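Local coordinates for D7 protein (PDB 3NHI) that binds and sequesters cysteinyl leukotrienes and thromboxane A2 analogues, blunting the vertebrate host's response while the mosquito takes its blood meal, at residues A[87-98]-A[119-130]. Residues are numbered along the deposited sequence; the frame is centred on the assembly and turned at random. Where two conformers were deposited one is given.
Sequences SKQKEVTEYQKA and VHNRFVNLSRQL
Tyr95 and Phe123 interlock as reciprocal knobs in holes. The Phe123 ring lies against the backbone of the opposing helix, Tyr95 CA standing over its face 3.7 Å from the ring centroid, a CH-pi contact; in return Phe123 CB sits over one face of the Tyr95 ring. The two ring planes are 30° apart but slid so far that they barely overlap. With CG anti to the backbone N (chi1 -175°), the Tyr95 ring reaches across helix 109-130: Val119 CG1 meets its edge at CE1 (3.6 Å), Leu130 CD1 lies in plane beside CD2 at 3.9 Å, and Tyr95 OH comes to 3.4 Å from Ser127 CB while hydrogen-bonding to Tyr116. This is helix-helix packing in the all-helical odorant-binding-protein fold, the segment axes 10.4 Å apart and crossing at -134°; Ser127, which touches Tyr95, also lines the lipid pocket beside Trp39. Ala98 CB closes on Phe123 CE2 at one end, and Ser87 rests on Leu126 and Leu130 at the other. No direct hydrogen bond joins the segments. Instead, the extended Arg122 lays CG near the rim of the Phe123 face turned from Tyr95 and carries its guanidinium past the ring's end, so that Phe123 CZ stands 3.3 Å above the centre of the Arg122 guanidinium plane. Two waters bridge Arg122 to Glu94, one through Glu94 O and a weak bond to NH1, the other through OE1 and NH2. A salt bridge from Lys90 NZ to Glu94 OE2 (2.8 Å) steadies that carboxylate.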
ATOM      1  N   SER A  87      -3.332   1.414  24.258  1.00 11.75           N
ATOM      2  CA  SER A  87      -4.380   0.395  24.309  1.00 11.49           C
ATOM      3  C   SER A  87      -4.187  -0.501  25.534  1.00 11.63           C
ATOM      4  O   SER A  87      -3.063  -0.697  26.002  1.00 11.44           O
ATOM      5  CB  SER A  87      -4.386  -0.425  23.017  1.00 11.18           C
ATOM      6  OG  SER A  87      -4.821   0.384  21.939  1.00 11.40           O
ATOM      7  N   LYS A  88      -5.286  -1.030  26.061  1.00 11.19           N
ATOM      8  CA  LYS A  88      -5.237  -1.804  27.300  1.00 11.85           C
ATOM      9  C   LYS A  88      -4.976  -3.285  27.045  1.00 11.24           C
ATOM     10  O   LYS A  88      -5.690  -3.920  26.265  1.00 10.50           O
ATOM     11  CB  LYS A  88      -6.544  -1.639  28.071  1.00 12.35           C
ATOM     12  CG  LYS A  88      -6.771  -0.223  28.603  1.00 15.67           C
ATOM     13  CD  LYS A  88      -8.073  -0.112  29.377  1.00 19.69           C
ATOM     14  CE  LYS A  88      -8.221   1.245  30.050  1.00 22.68           C
ATOM     15  NZ  LYS A  88      -8.294   2.377  29.082  1.00 24.76           N
ATOM     16  N   GLN A  89      -3.971  -3.837  27.722  1.00 11.29           N
ATOM     17  CA  GLN A  89      -3.616  -5.255  27.597  1.00 11.74           C
ATOM     18  C   GLN A  89      -4.811  -6.199  27.774  1.00 10.94           C
ATOM     19  O   GLN A  89      -4.948  -7.171  27.029  1.00 10.60           O
ATOM     20  CB  GLN A  89      -2.497  -5.622  28.587  1.00 12.95           C
ATOM     21  CG  GLN A  89      -2.176  -7.118  28.656  1.00 16.51           C
ATOM     22  CD  GLN A  89      -1.523  -7.641  27.393  1.00 19.92           C
ATOM     23  OE1 GLN A  89      -0.371  -7.314  27.099  1.00 23.71           O
ATOM     24  NE2 GLN A  89      -2.244  -8.476  26.646  1.00 20.82           N
ATOM     25  N   LYS A  90      -5.667  -5.908  28.752  1.00 10.75           N
ATOM     26  CA  LYS A  90      -6.850  -6.726  28.999  1.00 10.78           C
ATOM     27  C   LYS A  90      -7.732  -6.835  27.750  1.00  9.88           C
ATOM     28  O   LYS A  90      -8.171  -7.938  27.389  1.00  9.45           O
ATOM     29  CB  LYS A  90      -7.650  -6.171  30.186  1.00 11.24           C
ATOM     30  CG  LYS A  90      -8.926  -6.941  30.497  1.00 14.06           C
ATOM     31  CD  LYS A  90      -9.507  -6.543  31.848  1.00 18.54           C
ATOM     32  CE  LYS A  90     -10.754  -7.360  32.185  1.00 21.17           C
ATOM     33  NZ  LYS A  90     -11.933  -6.996  31.342  1.00 23.56           N
ATOM     34  N   GLU A  91      -7.975  -5.699  27.095  1.00  9.24           N
ATOM     35  CA  GLU A  91      -8.828  -5.651  25.904  0.50  9.13           C
ATOM     36  C   GLU A  91      -8.164  -6.363  24.727  1.00  8.49           C
ATOM     37  O   GLU A  91      -8.827  -7.048  23.950  1.00  8.02           O
ATOM     38  CB  GLU A  91      -9.171  -4.200  25.543  0.50  9.51           C
ATOM     39  CG  GLU A  91     -10.170  -3.560  26.495  0.50 11.41           C
ATOM     40  CD  GLU A  91     -10.329  -2.065  26.288  0.50 13.60           C
ATOM     41  OE1 GLU A  91     -10.621  -1.357  27.281  0.50 13.78           O
ATOM     42  OE2 GLU A  91     -10.161  -1.595  25.141  0.50 15.00           O
ATOM     43  N   VAL A  92      -6.852  -6.191  24.601  1.00  7.81           N
ATOM     44  CA  VAL A  92      -6.076  -6.867  23.563  1.00  7.28           C
ATOM     45  C   VAL A  92      -6.196  -8.394  23.676  1.00  6.94           C
ATOM     46  O   VAL A  92      -6.417  -9.081  22.674  1.00  6.70           O
ATOM     47  CB  VAL A  92      -4.599  -6.417  23.612  1.00  6.74           C
ATOM     48  CG1 VAL A  92      -3.734  -7.246  22.663  1.00  7.72           C
ATOM     49  CG2 VAL A  92      -4.486  -4.930  23.264  1.00  7.40           C
ATOM     50  N   THR A  93      -6.058  -8.916  24.893  1.00  7.00           N
ATOM     51  CA  THR A  93      -6.255 -10.341  25.155  1.00  7.82           C
ATOM     52  C   THR A  93      -7.671 -10.794  24.773  1.00  7.21           C
ATOM     53  O   THR A  93      -7.850 -11.861  24.177  1.00  7.44           O
ATOM     54  CB  THR A  93      -5.956 -10.627  26.632  1.00  7.97           C
ATOM     55  OG1 THR A  93      -4.538 -10.573  26.814  1.00  9.42           O
ATOM     56  CG2 THR A  93      -6.483 -11.997  27.078  1.00 10.06           C
ATOM     57  N   GLU A  94      -8.669  -9.978  25.112  1.00  6.83           N
ATOM     58  CA  GLU A  94     -10.052 -10.302  24.780  1.00  7.34           C
ATOM     59  C   GLU A  94     -10.259 -10.337  23.261  1.00  6.34           C
ATOM     60  O   GLU A  94     -10.960 -11.212  22.751  1.00  6.41           O
ATOM     61  CB  GLU A  94     -11.031  -9.331  25.467  1.00  7.78           C
ATOM     62  CG  GLU A  94     -11.117  -9.504  27.002  1.00 11.18           C
ATOM     63  CD  GLU A  94     -11.661  -8.282  27.750  1.00 15.64           C
ATOM     64  OE1 GLU A  94     -11.802  -7.179  27.168  1.00 16.85           O
ATOM     65  OE2 GLU A  94     -11.922  -8.425  28.963  1.00 19.16           O
ATOM     66  N   TYR A  95      -9.623  -9.410  22.542  1.00  5.99           N
ATOM     67  CA  TYR A  95      -9.687  -9.374  21.076  1.00  5.43           C
ATOM     68  C   TYR A  95      -9.036 -10.622  20.471  1.00  5.66           C
ATOM     69  O   TYR A  95      -9.622 -11.288  19.621  1.00  5.62           O
ATOM     70  CB  TYR A  95      -9.007  -8.088  20.603  1.00  5.35           C
ATOM     71  CG  TYR A  95      -9.040  -7.752  19.128  1.00  5.12           C
ATOM     72  CD1 TYR A  95     -10.008  -8.258  18.255  1.00  5.93           C
ATOM     73  CD2 TYR A  95      -8.088  -6.868  18.611  1.00  6.34           C
ATOM     74  CE1 TYR A  95     -10.003  -7.887  16.903  1.00  5.76           C
ATOM     75  CE2 TYR A  95      -8.080  -6.511  17.278  1.00  5.79           C
ATOM     76  CZ  TYR A  95      -9.027  -7.026  16.430  1.00  5.42           C
ATOM     77  OH  TYR A  95      -8.994  -6.635  15.110  1.00  6.11           O
ATOM     78  N   GLN A  96      -7.832 -10.942  20.942  1.00  5.75           N
ATOM     79  CA  GLN A  96      -7.134 -12.162  20.564  1.00  5.92           C
ATOM     80  C   GLN A  96      -8.028 -13.394  20.762  1.00  5.89           C
ATOM     81  O   GLN A  96      -8.146 -14.247  19.880  1.00  6.69           O
ATOM     82  CB  GLN A  96      -5.853 -12.291  21.401  1.00  5.58           C
ATOM     83  CG  GLN A  96      -5.122 -13.627  21.245  1.00  5.95           C
ATOM     84  CD  GLN A  96      -4.046 -13.839  22.292  1.00  6.55           C
ATOM     85  OE1 GLN A  96      -4.068 -13.223  23.360  1.00  7.22           O
ATOM     86  NE2 GLN A  96      -3.096 -14.723  21.994  1.00  7.54           N
ATOM     87  N   LYS A  97      -8.668 -13.474  21.927  1.00  6.41           N
ATOM     88  CA  LYS A  97      -9.498 -14.622  22.252  1.00  6.50           C
ATOM     89  C   LYS A  97     -10.736 -14.717  21.363  1.00  6.36           C
ATOM     90  O   LYS A  97     -11.069 -15.795  20.891  1.00  6.65           O
ATOM     91  CB  LYS A  97      -9.846 -14.638  23.741  1.00  6.52           C
ATOM     92  CG  LYS A  97      -8.635 -15.079  24.581  1.00  7.76           C
ATOM     93  CD  LYS A  97      -8.740 -14.713  26.063  1.00  8.94           C
ATOM     94  CE  LYS A  97      -9.781 -15.537  26.789  1.00  7.45           C
ATOM     95  NZ  LYS A  97      -9.680 -15.233  28.252  1.00  9.15           N
ATOM     96  N   ALA A  98     -11.383 -13.580  21.092  1.00  6.36           N
ATOM     97  CA  ALA A  98     -12.517 -13.561  20.169  1.00  6.81           C
ATOM     98  C   ALA A  98     -12.118 -14.041  18.773  1.00  7.51           C
ATOM     99  O   ALA A  98     -12.869 -14.775  18.116  1.00  7.99           O
ATOM    100  CB  ALA A  98     -13.146 -12.169  20.112  1.00  7.01           C
ATOM    101  N   VAL A 119     -16.819  -9.855  16.086  1.00  6.42           N
ATOM    102  CA  VAL A 119     -15.523  -9.441  16.628  1.00  6.66           C
ATOM    103  C   VAL A 119     -15.301  -7.953  16.352  1.00  6.38           C
ATOM    104  O   VAL A 119     -14.929  -7.187  17.250  1.00  5.74           O
ATOM    105  CB  VAL A 119     -14.364 -10.283  16.042  1.00  6.59           C
ATOM    106  CG1 VAL A 119     -13.029  -9.869  16.672  1.00  7.37           C
ATOM    107  CG2 VAL A 119     -14.624 -11.776  16.260  1.00  7.01           C
ATOM    108  N   HIS A 120     -15.575  -7.549  15.114  1.00  6.06           N
ATOM    109  CA  HIS A 120     -15.542  -6.146  14.722  1.00  6.81           C
ATOM    110  C   HIS A 120     -16.480  -5.300  15.571  1.00  6.88           C
ATOM    111  O   HIS A 120     -16.089  -4.243  16.089  1.00  6.84           O
ATOM    112  CB  HIS A 120     -15.906  -6.010  13.246  1.00  6.64           C
ATOM    113  CG  HIS A 120     -15.960  -4.593  12.771  1.00  7.87           C
ATOM    114  ND1 HIS A 120     -14.833  -3.886  12.412  1.00  7.87           N
ATOM    115  CD2 HIS A 120     -17.006  -3.753  12.602  1.00  9.00           C
ATOM    116  CE1 HIS A 120     -15.187  -2.668  12.037  1.00  7.59           C
ATOM    117  NE2 HIS A 120     -16.499  -2.561  12.145  1.00  9.65           N
ATOM    118  N   ASN A 121     -17.715  -5.764  15.738  1.00  6.97           N
ATOM    119  CA  ASN A 121     -18.685  -4.967  16.484  1.00  7.57           C
ATOM    120  C   ASN A 121     -18.287  -4.765  17.944  1.00  7.21           C
ATOM    121  O   ASN A 121     -18.565  -3.717  18.524  1.00  8.34           O
ATOM    122  CB  ASN A 121     -20.101  -5.529  16.339  1.00  8.87           C
ATOM    123  CG  ASN A 121     -20.713  -5.209  14.984  1.00 11.31           C
ATOM    124  OD1 ASN A 121     -20.512  -4.126  14.430  1.00 17.50           O
ATOM    125  ND2 ASN A 121     -21.463  -6.154  14.443  1.00 16.76           N
ATOM    126  N   ARG A 122     -17.609  -5.761  18.513  1.00  6.85           N
ATOM    127  CA  ARG A 122     -17.122  -5.685  19.890  1.00  6.55           C
ATOM    128  C   ARG A 122     -15.845  -4.848  20.031  1.00  6.56           C
ATOM    129  O   ARG A 122     -15.705  -4.079  20.997  1.00  8.30           O
ATOM    130  CB  ARG A 122     -16.901  -7.092  20.448  1.00  6.57           C
ATOM    131  CG  ARG A 122     -16.512  -7.090  21.920  1.00  6.52           C
ATOM    132  CD  ARG A 122     -16.629  -8.466  22.548  1.00  7.80           C
ATOM    133  NE  ARG A 122     -16.048  -8.436  23.889  1.00  8.97           N
ATOM    134  CZ  ARG A 122     -15.478  -9.467  24.507  1.00  9.84           C
ATOM    135  NH1 ARG A 122     -15.418 -10.652  23.923  1.00 10.23           N
ATOM    136  NH2 ARG A 122     -14.953  -9.289  25.718  1.00 12.46           N
ATOM    137  N   PHE A 123     -14.922  -4.989  19.077  1.00  5.83           N
ATOM    138  CA  PHE A 123     -13.574  -4.445  19.238  1.00  6.29           C
ATOM    139  C   PHE A 123     -13.184  -3.405  18.208  1.00  6.40           C
ATOM    140  O   PHE A 123     -11.997  -3.126  18.046  1.00  6.48           O
ATOM    141  CB  PHE A 123     -12.540  -5.585  19.213  1.00  6.23           C
ATOM    142  CG  PHE A 123     -12.680  -6.540  20.359  1.00  5.99           C
ATOM    143  CD1 PHE A 123     -12.289  -6.173  21.641  1.00  7.88           C
ATOM    144  CD2 PHE A 123     -13.227  -7.807  20.155  1.00  7.31           C
ATOM    145  CE1 PHE A 123     -12.439  -7.066  22.707  1.00  8.26           C
ATOM    146  CE2 PHE A 123     -13.366  -8.704  21.215  1.00  8.04           C
ATOM    147  CZ  PHE A 123     -12.974  -8.333  22.486  1.00  8.21           C
ATOM    148  N   VAL A 124     -14.156  -2.801  17.527  1.00  7.06           N
ATOM    149  CA  VAL A 124     -13.809  -1.847  16.469  1.00  7.48           C
ATOM    150  C   VAL A 124     -12.863  -0.737  16.937  1.00  7.49           C
ATOM    151  O   VAL A 124     -11.854  -0.479  16.288  1.00  7.16           O
ATOM    152  CB  VAL A 124     -15.058  -1.272  15.736  1.00  7.69           C
ATOM    153  CG1 VAL A 124     -16.052  -0.609  16.703  1.00  8.53           C
ATOM    154  CG2 VAL A 124     -14.627  -0.302  14.641  1.00  8.16           C
ATOM    155  N   ASN A 125     -13.150  -0.108  18.073  1.00  8.37           N
ATOM    156  CA  ASN A 125     -12.291   0.982  18.525  1.00  8.90           C
ATOM    157  C   ASN A 125     -10.875   0.526  18.841  1.00  7.94           C
ATOM    158  O   ASN A 125      -9.904   1.161  18.410  1.00  7.47           O
ATOM    159  CB  ASN A 125     -12.924   1.721  19.696  1.00  9.89           C
ATOM    160  CG  ASN A 125     -14.175   2.453  19.287  1.00 13.06           C
ATOM    161  OD1 ASN A 125     -14.266   2.969  18.167  1.00 16.23           O
ATOM    162  ND2 ASN A 125     -15.153   2.493  20.178  1.00 18.37           N
ATOM    163  N   LEU A 126     -10.749  -0.598  19.545  1.00  7.32           N
ATOM    164  CA  LEU A 126      -9.435  -1.172  19.814  1.00  6.82           C
ATOM    165  C   LEU A 126      -8.705  -1.506  18.511  1.00  6.40           C
ATOM    166  O   LEU A 126      -7.512  -1.200  18.370  1.00  5.79           O
ATOM    167  CB  LEU A 126      -9.546  -2.417  20.695  1.00  6.82           C
ATOM    168  CG  LEU A 126      -8.244  -3.206  20.895  1.00  7.04           C
ATOM    169  CD1 LEU A 126      -7.227  -2.398  21.676  1.00  8.58           C
ATOM    170  CD2 LEU A 126      -8.523  -4.530  21.589  1.00  8.32           C
ATOM    171  N   SER A 127      -9.408  -2.105  17.552  1.00  6.17           N
ATOM    172  CA  SER A 127      -8.770  -2.478  16.298  1.00  5.70           C
ATOM    173  C   SER A 127      -8.229  -1.257  15.558  1.00  5.87           C
ATOM    174  O   SER A 127      -7.169  -1.322  14.936  1.00  5.63           O
ATOM    175  CB  SER A 127      -9.726  -3.288  15.415  1.00  5.54           C
ATOM    176  OG  SER A 127     -10.696  -2.478  14.755  1.00  6.57           O
ATOM    177  N   ARG A 128      -8.950  -0.139  15.646  1.00  5.59           N
ATOM    178  CA  ARG A 128      -8.502   1.095  15.022  1.00  5.97           C
ATOM    179  C   ARG A 128      -7.287   1.686  15.719  1.00  5.75           C
ATOM    180  O   ARG A 128      -6.456   2.339  15.075  1.00  6.18           O
ATOM    181  CB  ARG A 128      -9.631   2.125  14.965  1.00  6.44           C
ATOM    182  CG  ARG A 128     -10.780   1.662  14.102  1.00  7.22           C
ATOM    183  CD  ARG A 128     -11.898   2.685  14.048  1.00  8.00           C
ATOM    184  NE  ARG A 128     -11.506   3.858  13.270  1.00  8.95           N
ATOM    185  CZ  ARG A 128     -12.301   4.879  12.969  1.00 11.52           C
ATOM    186  NH1 ARG A 128     -13.562   4.899  13.385  1.00 11.21           N
ATOM    187  NH2 ARG A 128     -11.828   5.882  12.245  1.00 12.09           N
ATOM    188  N   GLN A 129      -7.149   1.450  17.025  1.00  5.70           N
ATOM    189  CA  GLN A 129      -5.926   1.828  17.733  1.00  6.03           C
ATOM    190  C   GLN A 129      -4.766   0.930  17.317  1.00  5.27           C
ATOM    191  O   GLN A 129      -3.698   1.426  16.948  1.00  5.67           O
ATOM    192  CB  GLN A 129      -6.122   1.777  19.248  1.00  6.24           C
ATOM    193  CG  GLN A 129      -7.050   2.872  19.782  1.00  8.52           C
ATOM    194  CD  GLN A 129      -6.551   4.273  19.447  1.00 11.39           C
ATOM    195  OE1 GLN A 129      -5.423   4.628  19.777  1.00 14.26           O
ATOM    196  NE2 GLN A 129      -7.390   5.070  18.794  1.00 13.49           N
ATOM    197  N   LEU A 130      -4.983  -0.386  17.323  1.00  4.87           N
ATOM    198  CA  LEU A 130      -3.892  -1.323  17.042  1.00  5.11           C
ATOM    199  C   LEU A 130      -3.377  -1.220  15.618  1.00  4.55           C
ATOM    200  O   LEU A 130      -2.170  -1.293  15.385  1.00  5.17           O
ATOM    201  CB  LEU A 130      -4.303  -2.774  17.323  1.00  4.95           C
ATOM    202  CG  LEU A 130      -4.720  -3.068  18.758  1.00  5.27           C
ATOM    203  CD1 LEU A 130      -4.905  -4.565  18.920  1.00  7.01           C
ATOM    204  CD2 LEU A 130      -3.710  -2.527  19.767  1.00  6.92           C
TER
HETATM  205  O   HOH W   1     -12.951 -12.413  24.211  1.00 10.23           O
HETATM  206  O   HOH W   2     -14.137  -6.245  26.220  1.00 26.15           O